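Local coordinates for protein endonuclease and methylase LlaGI (Lactococcus lactis, PDB 5FFJ) that probably couples ATP-driven movement along DNA with adenine methylation and sequence-specific restriction in one polypeptide, here crystallised without its nuclease and bound to a DNA substrate mimic, at residues L75-W83 with D143-Y151; G860-N868 with D1114-K1125. All blocks are in the same frame, centred on the assembly; numbering follows the deposited sequence.

The two contacts belong to different machines of one long chain, and both segments of contact 1 precede those of contact 2 along it. Contact 1 packs helix 73-86 on strand 144-150 of the seven-stranded parallel sheet of the P-loop ATPase part, about 44 Å (nearest atom) from the bound DNA. Contact 2 brings the loop after strand 850-853, in the methylase part, against the start of helix 1122-1129 in the specificity part, directly at the DNA. The centres of contact 1 and contact 2 are about 64 Å apart, and the two have no helix, strand or sheet in common. The motor fold is thus built well away from the site where sequence is read beside the methyltransferase.

Contact 1. Residues L75-W83 with D143-Y151; sequences LLTQTLRGW and DMLVVFSTY
Phe148 presents its edge to one face of Trp83 in a T-shaped (edge-to-face) pair, the planes 83° apart and the centroid of the six-membered indole ring 5.2 Å from that of the phenyl ring. The tip atom Phe148 CZ does the touching, offset toward the rim of the indole, while Trp83 CG lies in the phenyl plane at its edge. Over one face of the Phe148 ring sits the helix backbone itself: Leu80 CA is 4.0 Å from the ring centroid and only 10° off its normal, a CH-pi contact. Leu80 CD1 lies on the same face, out past the rim, 3.5 Å from Phe148 CD1. The Thr79 hydroxyl approaches obliquely, with OG1 3.3 Å from Phe148 CD2; its proton lies within reach of the carbonyl oxygens of Leu75 and Leu76, so either can satisfy it inside the helix.

This is how a helix of a RecA-like P-loop ATPase lies on its parallel sheet. Helix 73-86 links strands 64-70 and 91-96 in a beta-alpha-beta crossover, and strand 144-150 is inserted between those two, so the helix runs nearly antiparallel over it, with the axes 8.7 Å apart. Tyr68, from the neighbouring strand, meets both aromatic rings, and Trp83 also packs on helix 45-60, its NE1 making a weak hydrogen bond to Thr46 O at the end of what the sequence marks as a Walker A motif.

Toward the start of strand 144-150, Val146 CG1 reaches Trp83 CZ3 at 3.4 Å, with Met144 CE more loosely placed beyond. At the other end, Leu76 holds CG anti to its backbone nitrogen (chi1 -171°), which carries CD1 down to the strand, 3.6 Å from Phe148 CB.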
loop_
_atom_site.group_PDB
_atom_site.type_symbol
_atom_site.label_atom_id
_atom_site.label_comp_id
_atom_site.label_asym_id
_atom_site.label_seq_id
_atom_site.Cartn_x
_atom_site.Cartn_y
_atom_site.Cartn_z
ATOM N N LEU A 75 -54.462 -5.683 4.835
ATOM C CA LEU A 75 -53.600 -6.394 3.898
ATOM C C LEU A 75 -53.967 -7.876 3.837
ATOM O O LEU A 75 -53.945 -8.478 2.766
ATOM C CB LEU A 75 -52.123 -6.248 4.285
ATOM C CG LEU A 75 -51.358 -4.958 3.981
ATOM C CD1 LEU A 75 -50.171 -4.816 4.918
ATOM C CD2 LEU A 75 -50.890 -5.006 2.544
ATOM N N LEU A 76 -54.292 -8.460 4.991
ATOM C CA LEU A 76 -54.629 -9.883 5.068
ATOM C C LEU A 76 -55.793 -10.221 4.146
ATOM O O LEU A 76 -55.787 -11.252 3.471
ATOM C CB LEU A 76 -54.980 -10.283 6.506
ATOM C CG LEU A 76 -55.136 -11.787 6.763
ATOM C CD1 LEU A 76 -53.782 -12.472 6.807
ATOM C CD2 LEU A 76 -55.900 -12.048 8.050
ATOM N N THR A 77 -56.789 -9.344 4.123
ATOM C CA THR A 77 -57.982 -9.553 3.313
ATOM C C THR A 77 -57.731 -9.205 1.849
ATOM O O THR A 77 -58.294 -9.829 0.950
ATOM C CB THR A 77 -59.163 -8.714 3.836
ATOM O OG1 THR A 77 -58.823 -7.323 3.790
ATOM C CG2 THR A 77 -59.501 -9.102 5.267
ATOM N N GLN A 78 -56.884 -8.206 1.611
ATOM C CA GLN A 78 -56.550 -7.792 0.251
ATOM C C GLN A 78 -55.751 -8.870 -0.474
ATOM O O GLN A 78 -55.841 -9.006 -1.694
ATOM C CB GLN A 78 -55.764 -6.480 0.269
ATOM C CG GLN A 78 -56.608 -5.256 0.588
ATOM N N THR A 79 -54.971 -9.635 0.286
ATOM C CA THR A 79 -54.154 -10.703 -0.280
ATOM C C THR A 79 -54.951 -11.993 -0.442
ATOM O O THR A 79 -54.817 -12.685 -1.449
ATOM C CB THR A 79 -52.917 -10.990 0.592
ATOM O OG1 THR A 79 -53.328 -11.255 1.939
ATOM C CG2 THR A 79 -51.961 -9.806 0.574
ATOM N N LEU A 80 -55.774 -12.315 0.553
ATOM C CA LEU A 80 -56.582 -13.531 0.518
ATOM C C LEU A 80 -57.515 -13.527 -0.690
ATOM O O LEU A 80 -57.621 -14.521 -1.405
ATOM C CB LEU A 80 -57.398 -13.677 1.805
ATOM C CG LEU A 80 -58.212 -14.970 1.942
ATOM C CD1 LEU A 80 -57.497 -15.970 2.837
ATOM C CD2 LEU A 80 -59.615 -14.687 2.461
ATOM N N ARG A 81 -58.184 -12.401 -0.909
ATOM C CA ARG A 81 -59.121 -12.265 -2.017
ATOM C C ARG A 81 -58.383 -12.162 -3.346
ATOM O O ARG A 81 -58.706 -12.862 -4.307
ATOM C CB ARG A 81 -60.006 -11.033 -1.818
ATOM C CG ARG A 81 -60.849 -11.068 -0.556
ATOM C CD ARG A 81 -61.510 -9.727 -0.296
ATOM N NE ARG A 81 -62.291 -9.740 0.938
ATOM C CZ ARG A 81 -62.947 -8.691 1.423
ATOM N NH1 ARG A 81 -62.921 -7.532 0.781
ATOM N NH2 ARG A 81 -63.631 -8.803 2.552
ATOM N N GLY A 82 -57.390 -11.280 -3.389
ATOM C CA GLY A 82 -56.654 -11.010 -4.610
ATOM C C GLY A 82 -55.886 -12.206 -5.141
ATOM O O GLY A 82 -55.651 -12.306 -6.345
ATOM N N TRP A 83 -55.488 -13.113 -4.252
ATOM C CA TRP A 83 -54.775 -14.312 -4.680
ATOM C C TRP A 83 -55.711 -15.251 -5.428
ATOM O O TRP A 83 -55.372 -15.738 -6.504
ATOM C CB TRP A 83 -54.137 -15.038 -3.487
ATOM C CG TRP A 83 -52.691 -14.679 -3.280
ATOM C CD1 TRP A 83 -52.122 -13.450 -3.450
ATOM C CD2 TRP A 83 -51.627 -15.560 -2.887
ATOM N NE1 TRP A 83 -50.777 -13.508 -3.180
ATOM C CE2 TRP A 83 -50.447 -14.791 -2.833
ATOM C CE3 TRP A 83 -51.558 -16.922 -2.572
ATOM C CZ2 TRP A 83 -49.216 -15.336 -2.477
ATOM C CZ3 TRP A 83 -50.331 -17.461 -2.220
ATOM C CH2 TRP A 83 -49.178 -16.669 -2.176
ATOM N N ASP A 143 -54.088 -28.107 -5.217
ATOM C CA ASP A 143 -52.666 -28.098 -5.559
ATOM C C ASP A 143 -51.793 -27.574 -4.424
ATOM O O ASP A 143 -50.785 -28.191 -4.072
ATOM C CB ASP A 143 -52.435 -27.255 -6.817
ATOM N N MET A 144 -52.178 -26.430 -3.862
ATOM C CA MET A 144 -51.408 -25.806 -2.793
ATOM C C MET A 144 -52.298 -25.125 -1.750
ATOM O O MET A 144 -53.351 -24.570 -2.076
ATOM C CB MET A 144 -50.414 -24.798 -3.379
ATOM C CG MET A 144 -50.988 -23.447 -3.764
ATOM S SD MET A 144 -49.690 -22.410 -4.473
ATOM C CE MET A 144 -50.548 -20.856 -4.667
ATOM N N LEU A 145 -51.846 -25.179 -0.498
ATOM C CA LEU A 145 -52.569 -24.623 0.642
ATOM C C LEU A 145 -51.857 -23.388 1.178
ATOM O O LEU A 145 -50.712 -23.459 1.629
ATOM C CB LEU A 145 -52.717 -25.679 1.742
ATOM C CG LEU A 145 -53.143 -25.270 3.159
ATOM C CD1 LEU A 145 -54.656 -25.214 3.320
ATOM C CD2 LEU A 145 -52.536 -26.229 4.172
ATOM N N VAL A 146 -52.556 -22.259 1.130
ATOM C CA VAL A 146 -51.994 -20.977 1.531
ATOM C C VAL A 146 -52.668 -20.446 2.790
ATOM O O VAL A 146 -53.824 -20.023 2.760
ATOM C CB VAL A 146 -52.136 -19.934 0.416
ATOM C CG1 VAL A 146 -51.385 -18.666 0.781
ATOM C CG2 VAL A 146 -51.623 -20.499 -0.904
ATOM N N VAL A 147 -51.927 -20.467 3.892
ATOM C CA VAL A 147 -52.412 -19.947 5.161
ATOM C C VAL A 147 -51.988 -18.491 5.327
ATOM O O VAL A 147 -50.814 -18.199 5.549
ATOM C CB VAL A 147 -51.878 -20.773 6.346
ATOM C CG1 VAL A 147 -52.505 -20.305 7.653
ATOM C CG2 VAL A 147 -52.150 -22.257 6.126
ATOM N N PHE A 148 -52.950 -17.581 5.208
ATOM C CA PHE A 148 -52.695 -16.161 5.427
ATOM C C PHE A 148 -52.819 -15.840 6.912
ATOM O O PHE A 148 -53.841 -16.136 7.531
ATOM C CB PHE A 148 -53.665 -15.307 4.611
ATOM C CG PHE A 148 -53.514 -15.473 3.125
ATOM C CD1 PHE A 148 -54.053 -16.572 2.478
ATOM C CD2 PHE A 148 -52.834 -14.528 2.374
ATOM C CE1 PHE A 148 -53.920 -16.724 1.110
ATOM C CE2 PHE A 148 -52.694 -14.677 1.007
ATOM C CZ PHE A 148 -53.239 -15.776 0.376
ATOM N N SER A 149 -51.777 -15.236 7.478
ATOM C CA SER A 149 -51.724 -14.998 8.919
ATOM C C SER A 149 -51.136 -13.644 9.290
ATOM O O SER A 149 -50.343 -13.068 8.549
ATOM C CB SER A 149 -50.906 -16.095 9.598
ATOM O OG SER A 149 -50.671 -15.793 10.962
ATOM N N THR A 150 -51.534 -13.149 10.457
ATOM C CA THR A 150 -50.961 -11.931 11.010
ATOM C C THR A 150 -49.719 -12.272 11.819
ATOM O O THR A 150 -49.642 -13.345 12.421
ATOM C CB THR A 150 -51.966 -11.186 11.908
ATOM O OG1 THR A 150 -52.361 -12.035 12.992
ATOM C CG2 THR A 150 -53.198 -10.780 11.114
ATOM N N TYR A 151 -48.746 -11.367 11.828
ATOM C CA TYR A 151 -47.552 -11.550 12.644
ATOM C C TYR A 151 -47.911 -11.622 14.123
ATOM O O TYR A 151 -47.216 -12.267 14.907
ATOM C CB TYR A 151 -46.554 -10.410 12.426
ATOM C CG TYR A 151 -45.939 -10.356 11.048
ATOM C CD1 TYR A 151 -44.834 -11.136 10.725
ATOM C CD2 TYR A 151 -46.449 -9.510 10.075
ATOM C CE1 TYR A 151 -44.265 -11.082 9.466
ATOM C CE2 TYR A 151 -45.887 -9.448 8.817
ATOM C CZ TYR A 151 -44.798 -10.235 8.516
ATOM O OH TYR A 151 -44.243 -10.166 7.259
#

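Contact 2. Residues G860-N868 with D1114-K1125. With nucleotides of chain C.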
loop_
_atom_site.group_PDB
_atom_site.type_symbol
_atom_site.label_atom_id
_atom_site.label_comp_id
_atom_site.label_asym_id
_atom_site.label_seq_id
_atom_site.Cartn_x
_atom_site.Cartn_y
_atom_site.Cartn_z
ATOM N N GLY A 860 12.420 -0.726 -5.313
ATOM C CA GLY A 860 12.288 -2.165 -5.153
ATOM C C GLY A 860 11.086 -2.575 -4.322
ATOM O O GLY A 860 9.971 -2.116 -4.566
ATOM N N GLN A 861 11.321 -3.433 -3.331
ATOM C CA GLN A 861 10.241 -4.021 -2.546
ATOM C C GLN A 861 10.705 -4.521 -1.174
ATOM O O GLN A 861 11.778 -4.153 -0.694
ATOM C CB GLN A 861 9.624 -5.190 -3.331
ATOM C CG GLN A 861 10.654 -6.250 -3.762
ATOM C CD GLN A 861 10.036 -7.558 -4.237
ATOM O OE1 GLN A 861 8.892 -7.875 -3.908
ATOM N NE2 GLN A 861 10.799 -8.326 -5.014
ATOM N N SER A 862 9.844 -5.306 -0.526
ATOM C CA SER A 862 10.268 -6.357 0.398
ATOM C C SER A 862 9.931 -7.681 -0.303
ATOM O O SER A 862 8.932 -7.761 -1.019
ATOM C CB SER A 862 9.585 -6.231 1.759
ATOM O OG SER A 862 10.078 -5.100 2.461
ATOM N N ASN A 863 10.744 -8.711 -0.087
ATOM C CA ASN A 863 10.966 -9.753 -1.100
ATOM C C ASN A 863 9.746 -10.540 -1.587
ATOM O O ASN A 863 9.609 -10.790 -2.787
ATOM C CB ASN A 863 12.000 -10.758 -0.584
ATOM C CG ASN A 863 12.494 -11.688 -1.669
ATOM O OD1 ASN A 863 12.177 -12.876 -1.677
ATOM N ND2 ASN A 863 13.268 -11.146 -2.604
ATOM N N GLU A 864 8.865 -10.930 -0.673
ATOM C CA GLU A 864 7.826 -11.908 -0.999
ATOM C C GLU A 864 6.611 -11.258 -1.644
ATOM O O GLU A 864 5.645 -11.938 -1.990
ATOM C CB GLU A 864 7.401 -12.675 0.251
ATOM C CG GLU A 864 8.555 -12.931 1.209
ATOM C CD GLU A 864 8.605 -14.353 1.735
ATOM O OE1 GLU A 864 9.675 -14.742 2.241
ATOM O OE2 GLU A 864 7.595 -15.086 1.644
ATOM N N ASN A 865 6.659 -9.940 -1.795
ATOM C CA ASN A 865 5.683 -9.235 -2.611
ATOM C C ASN A 865 6.104 -9.361 -4.073
ATOM O O ASN A 865 6.267 -8.360 -4.771
ATOM C CB ASN A 865 5.577 -7.768 -2.186
ATOM C CG ASN A 865 5.458 -7.603 -0.682
ATOM O OD1 ASN A 865 4.921 -8.470 0.011
ATOM N ND2 ASN A 865 5.957 -6.484 -0.169
ATOM N N ASP A 866 6.267 -10.608 -4.517
ATOM C CA ASP A 866 6.881 -10.935 -5.804
ATOM C C ASP A 866 6.206 -10.182 -6.947
ATOM O O ASP A 866 6.839 -9.864 -7.955
ATOM C CB ASP A 866 6.809 -12.446 -6.080
ATOM C CG ASP A 866 7.181 -13.293 -4.872
ATOM O OD1 ASP A 866 8.389 -13.458 -4.601
ATOM O OD2 ASP A 866 6.259 -13.813 -4.206
ATOM N N ASN A 867 4.912 -9.916 -6.771
ATOM C CA ASN A 867 4.123 -9.152 -7.731
ATOM C C ASN A 867 4.807 -7.821 -8.037
ATOM O O ASN A 867 4.710 -7.303 -9.152
ATOM C CB ASN A 867 2.701 -8.897 -7.197
ATOM C CG ASN A 867 2.093 -10.109 -6.493
ATOM O OD1 ASN A 867 1.904 -10.099 -5.276
ATOM N ND2 ASN A 867 1.756 -11.142 -7.259
ATOM N N ASN A 868 5.497 -7.283 -7.033
ATOM C CA ASN A 868 6.254 -6.043 -7.170
ATOM C C ASN A 868 7.742 -6.301 -7.372
ATOM O O ASN A 868 8.399 -6.949 -6.561
ATOM C CB ASN A 868 6.049 -5.154 -5.942
ATOM C CG ASN A 868 4.605 -4.745 -5.759
ATOM O OD1 ASN A 868 4.068 -3.963 -6.543
ATOM N ND2 ASN A 868 3.966 -5.269 -4.718
ATOM N N ASP A 1114 4.052 -17.944 1.516
ATOM C CA ASP A 1114 3.451 -17.642 2.816
ATOM C C ASP A 1114 4.541 -17.298 3.826
ATOM O O ASP A 1114 5.387 -18.132 4.148
ATOM C CB ASP A 1114 2.609 -18.822 3.313
ATOM C CG ASP A 1114 1.985 -18.564 4.674
ATOM O OD1 ASP A 1114 1.744 -17.386 5.013
ATOM O OD2 ASP A 1114 1.729 -19.545 5.405
ATOM N N GLU A 1115 4.516 -16.067 4.326
ATOM C CA GLU A 1115 5.579 -15.583 5.201
ATOM C C GLU A 1115 5.487 -16.158 6.613
ATOM O O GLU A 1115 6.353 -15.900 7.451
ATOM C CB GLU A 1115 5.560 -14.055 5.255
ATOM C CG GLU A 1115 6.670 -13.417 4.434
ATOM C CD GLU A 1115 6.552 -11.908 4.350
ATOM O OE1 GLU A 1115 5.435 -11.384 4.545
ATOM O OE2 GLU A 1115 7.578 -11.245 4.086
ATOM N N ARG A 1116 4.442 -16.936 6.875
ATOM C CA ARG A 1116 4.341 -17.671 8.131
ATOM C C ARG A 1116 5.053 -19.018 8.026
ATOM O O ARG A 1116 5.126 -19.773 8.996
ATOM C CB ARG A 1116 2.877 -17.881 8.519
ATOM C CG ARG A 1116 2.137 -16.584 8.825
ATOM C CD ARG A 1116 0.903 -16.807 9.691
ATOM N NE ARG A 1116 1.239 -17.403 10.984
ATOM C CZ ARG A 1116 0.581 -17.181 12.120
ATOM N NH1 ARG A 1116 -0.464 -16.363 12.154
ATOM N NH2 ARG A 1116 0.977 -17.780 13.235
ATOM N N LYS A 1117 5.577 -19.303 6.837
ATOM C CA LYS A 1117 6.263 -20.558 6.548
ATOM C C LYS A 1117 7.749 -20.326 6.314
ATOM O O LYS A 1117 8.603 -20.913 6.980
ATOM C CB LYS A 1117 5.658 -21.221 5.312
ATOM C CG LYS A 1117 4.237 -21.700 5.487
ATOM C CD LYS A 1117 4.208 -23.091 6.086
ATOM C CE LYS A 1117 2.798 -23.644 6.137
ATOM N NZ LYS A 1117 2.792 -25.084 6.509
ATOM N N ILE A 1118 8.036 -19.450 5.354
ATOM C CA ILE A 1118 9.400 -19.156 4.923
ATOM C C ILE A 1118 9.581 -17.657 4.723
ATOM O O ILE A 1118 8.656 -16.968 4.286
ATOM C CB ILE A 1118 9.744 -19.906 3.595
ATOM C CG1 ILE A 1118 10.078 -21.373 3.874
ATOM C CG2 ILE A 1118 10.925 -19.260 2.853
ATOM C CD1 ILE A 1118 9.664 -22.308 2.758
ATOM N N SER A 1119 10.765 -17.157 5.067
ATOM C CA SER A 1119 11.162 -15.807 4.687
ATOM C C SER A 1119 12.155 -15.911 3.530
ATOM O O SER A 1119 13.366 -16.000 3.736
ATOM C CB SER A 1119 11.765 -15.038 5.871
ATOM O OG SER A 1119 11.832 -13.648 5.579
ATOM N N TRP A 1120 11.620 -15.927 2.311
ATOM C CA TRP A 1120 12.429 -15.972 1.093
ATOM C C TRP A 1120 13.396 -14.802 0.984
ATOM O O TRP A 1120 13.115 -13.691 1.433
ATOM C CB TRP A 1120 11.534 -15.996 -0.153
ATOM C CG TRP A 1120 10.700 -17.238 -0.278
ATOM C CD1 TRP A 1120 9.341 -17.328 -0.189
ATOM C CD2 TRP A 1120 11.177 -18.569 -0.504
ATOM N NE1 TRP A 1120 8.942 -18.633 -0.351
ATOM C CE2 TRP A 1120 10.051 -19.415 -0.545
ATOM C CE3 TRP A 1120 12.446 -19.128 -0.678
ATOM C CZ2 TRP A 1120 10.157 -20.788 -0.753
ATOM C CZ3 TRP A 1120 12.548 -20.492 -0.884
ATOM C CH2 TRP A 1120 11.411 -21.306 -0.918
ATOM N N SER A 1121 14.547 -15.085 0.388
ATOM C CA SER A 1121 15.494 -14.065 -0.028
ATOM C C SER A 1121 16.074 -14.516 -1.359
ATOM O O SER A 1121 15.905 -15.674 -1.740
ATOM C CB SER A 1121 16.593 -13.873 1.012
ATOM O OG SER A 1121 17.410 -15.029 1.095
ATOM N N ARG A 1122 16.749 -13.613 -2.060
ATOM C CA ARG A 1122 17.305 -13.929 -3.372
ATOM C C ARG A 1122 18.105 -15.225 -3.340
ATOM O O ARG A 1122 17.811 -16.162 -4.081
ATOM C CB ARG A 1122 18.194 -12.790 -3.873
ATOM C CG ARG A 1122 18.887 -13.103 -5.192
ATOM C CD ARG A 1122 19.520 -11.867 -5.813
ATOM N NE ARG A 1122 20.563 -11.299 -4.966
ATOM C CZ ARG A 1122 21.379 -10.319 -5.338
ATOM N NH1 ARG A 1122 21.281 -9.791 -6.551
ATOM N NH2 ARG A 1122 22.298 -9.867 -4.496
ATOM N N SER A 1123 19.105 -15.276 -2.466
ATOM C CA SER A 1123 19.974 -16.440 -2.360
ATOM C C SER A 1123 19.192 -17.716 -2.059
ATOM O O SER A 1123 19.474 -18.765 -2.632
ATOM C CB SER A 1123 21.034 -16.214 -1.281
ATOM O OG SER A 1123 21.587 -17.442 -0.842
ATOM N N LEU A 1124 18.210 -17.631 -1.166
ATOM C CA LEU A 1124 17.455 -18.818 -0.779
ATOM C C LEU A 1124 16.637 -19.339 -1.955
ATOM O O LEU A 1124 16.441 -20.546 -2.095
ATOM C CB LEU A 1124 16.539 -18.523 0.411
ATOM C CG LEU A 1124 15.942 -19.766 1.080
ATOM C CD1 LEU A 1124 17.016 -20.551 1.810
ATOM C CD2 LEU A 1124 14.825 -19.391 2.034
ATOM N N LYS A 1125 16.163 -18.427 -2.798
ATOM C CA LYS A 1125 15.447 -18.813 -4.009
ATOM C C LYS A 1125 16.386 -19.527 -4.972
ATOM O O LYS A 1125 16.004 -20.506 -5.611
ATOM C CB LYS A 1125 14.827 -17.595 -4.699
ATOM C CG LYS A 1125 13.697 -16.933 -3.934
ATOM C CD LYS A 1125 13.043 -15.843 -4.771
ATOM C CE LYS A 1125 12.175 -14.938 -3.923
ATOM N NZ LYS A 1125 10.926 -14.533 -4.620
ATOM P P DT C 18 14.255 -6.310 -5.047
ATOM O OP1 DT C 18 13.418 -5.268 -5.682
ATOM O OP2 DT C 18 13.827 -7.725 -5.128
ATOM O "O5'" DT C 18 15.747 -6.178 -5.614
ATOM C "C5'" DT C 18 16.380 -4.899 -5.623
ATOM C "C4'" DT C 18 17.866 -5.013 -5.899
ATOM O "O4'" DT C 18 18.579 -5.354 -4.674
ATOM C "C3'" DT C 18 18.266 -6.091 -6.923
ATOM O "O3'" DT C 18 19.107 -5.526 -7.923
ATOM C "C2'" DT C 18 19.003 -7.125 -6.070
ATOM C "C1'" DT C 18 19.625 -6.222 -5.028
ATOM N N1 DT C 18 20.162 -6.906 -3.804
ATOM C C2 DT C 18 21.302 -6.407 -3.215
ATOM O O2 DT C 18 21.893 -5.430 -3.634
ATOM N N3 DT C 18 21.724 -7.088 -2.107
ATOM C C4 DT C 18 21.139 -8.202 -1.540
ATOM O O4 DT C 18 21.599 -8.746 -0.540
ATOM C C5 DT C 18 19.948 -8.682 -2.208
ATOM C C7 DT C 18 19.219 -9.887 -1.689
ATOM C C6 DT C 18 19.523 -8.018 -3.298
ATOM P P DA C 17 14.649 -9.144 1.427
ATOM O OP1 DA C 17 13.314 -9.453 1.992
ATOM O OP2 DA C 17 15.691 -10.195 1.392
ATOM O "O5'" DA C 17 14.474 -8.568 -0.057
ATOM C "C5'" DA C 17 13.594 -7.466 -0.277
ATOM C "C4'" DA C 17 14.233 -6.393 -1.144
ATOM O "O4'" DA C 17 15.381 -5.834 -0.459
ATOM C "C3'" DA C 17 14.740 -6.859 -2.509
ATOM O "O3'" DA C 17 14.402 -5.891 -3.504
ATOM C "C2'" DA C 17 16.245 -6.985 -2.304
ATOM C "C1'" DA C 17 16.514 -5.882 -1.300
ATOM N N9 DA C 17 17.677 -6.106 -0.465
ATOM C C8 DA C 17 17.992 -7.243 0.220
ATOM N N7 DA C 17 19.096 -7.150 0.914
ATOM C C5 DA C 17 19.526 -5.858 0.675
ATOM C C6 DA C 17 20.641 -5.144 1.125
ATOM N N6 DA C 17 21.553 -5.666 1.943
ATOM N N1 DA C 17 20.782 -3.871 0.701
ATOM C C2 DA C 17 19.858 -3.360 -0.122
ATOM N N3 DA C 17 18.764 -3.937 -0.611
ATOM C C4 DA C 17 18.659 -5.199 -0.168
ATOM P P DG C 19 18.846 -5.793 -9.484
ATOM O OP1 DG C 19 17.536 -5.214 -9.842
ATOM O OP2 DG C 19 19.113 -7.224 -9.754
ATOM O "O5'" DG C 19 19.978 -4.915 -10.189
ATOM C "C5'" DG C 19 20.010 -3.504 -9.978
ATOM C "C4'" DG C 19 21.426 -2.962 -10.087
ATOM O "O4'" DG C 19 22.169 -3.314 -8.890
ATOM C "C3'" DG C 19 22.240 -3.508 -11.252
ATOM O "O3'" DG C 19 23.140 -2.508 -11.754
ATOM C "C2'" DG C 19 22.964 -4.699 -10.630
ATOM C "C1'" DG C 19 23.203 -4.232 -9.195
ATOM N N9 DG C 19 23.182 -5.294 -8.184
ATOM C C8 DG C 19 22.269 -6.317 -8.063
ATOM N N7 DG C 19 22.497 -7.099 -7.040
ATOM C C5 DG C 19 23.624 -6.555 -6.438
ATOM C C6 DG C 19 24.338 -6.972 -5.286
ATOM O O6 DG C 19 24.105 -7.940 -4.545
ATOM N N1 DG C 19 25.423 -6.137 -5.022
ATOM C C2 DG C 19 25.771 -5.040 -5.773
ATOM N N2 DG C 19 26.848 -4.354 -5.362
ATOM N N3 DG C 19 25.111 -4.639 -6.851
ATOM C C4 DG C 19 24.053 -5.440 -7.125
#
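A salt bridge joins two functional parts of the enzyme while both touch the same DNA strand: Asp866 OD1, on a loop of the methylase part, lies 2.8 Å from Lys1125 NZ, on a helix of the specificity part. The lysine comes from the first turn of helix 1122-1129, whose N-cap is Ser1121; the cap hydroxyl is bonded to Glu1162 and Arg1065. Ser862 to Asn865 form a type I beta turn, from which Asn863 N sends a weak hydrogen bond to OP1 of DA17 of chain C. The loop follows an Asn-Pro-Pro-Tyr sequence, the motif IV form known from N6-adenine methyltransferases.

Glu864 reaches in beside Glu1115 and Trp1120. The methylene carbons of the two acids pack together, Glu864 CG 3.8 Å from Glu1115 CG, but the placement of the Glu864 carboxylate near the Trp1120 backbone is doubtful. Ile1118 CG2 lies over the centre of one face of the Trp1120 indole, and Tyr1088 of helix 1074-1096 packs on the same side chain.

Arg1122 reads a base. Its chain bends at chi3 (62°), setting NH1 3.0 Å from N7 and NH2 2.6 Å from O6 of DG19 of chain C, while one guanidinium face lies on the thymine of DT18 of chain C. With a lysine in its place, the paired grip on the guanine would probably be lost, leaving N7 or O6 without its mate and the thymine without its flat cover.

Chemically, the Asp866 bridge ties the methylase loop to the helix whose arginine bonds guanine, and the loop itself bonds the phosphate backbone weakly, an arrangement consistent with base reading and methylation being coupled at one DNA site.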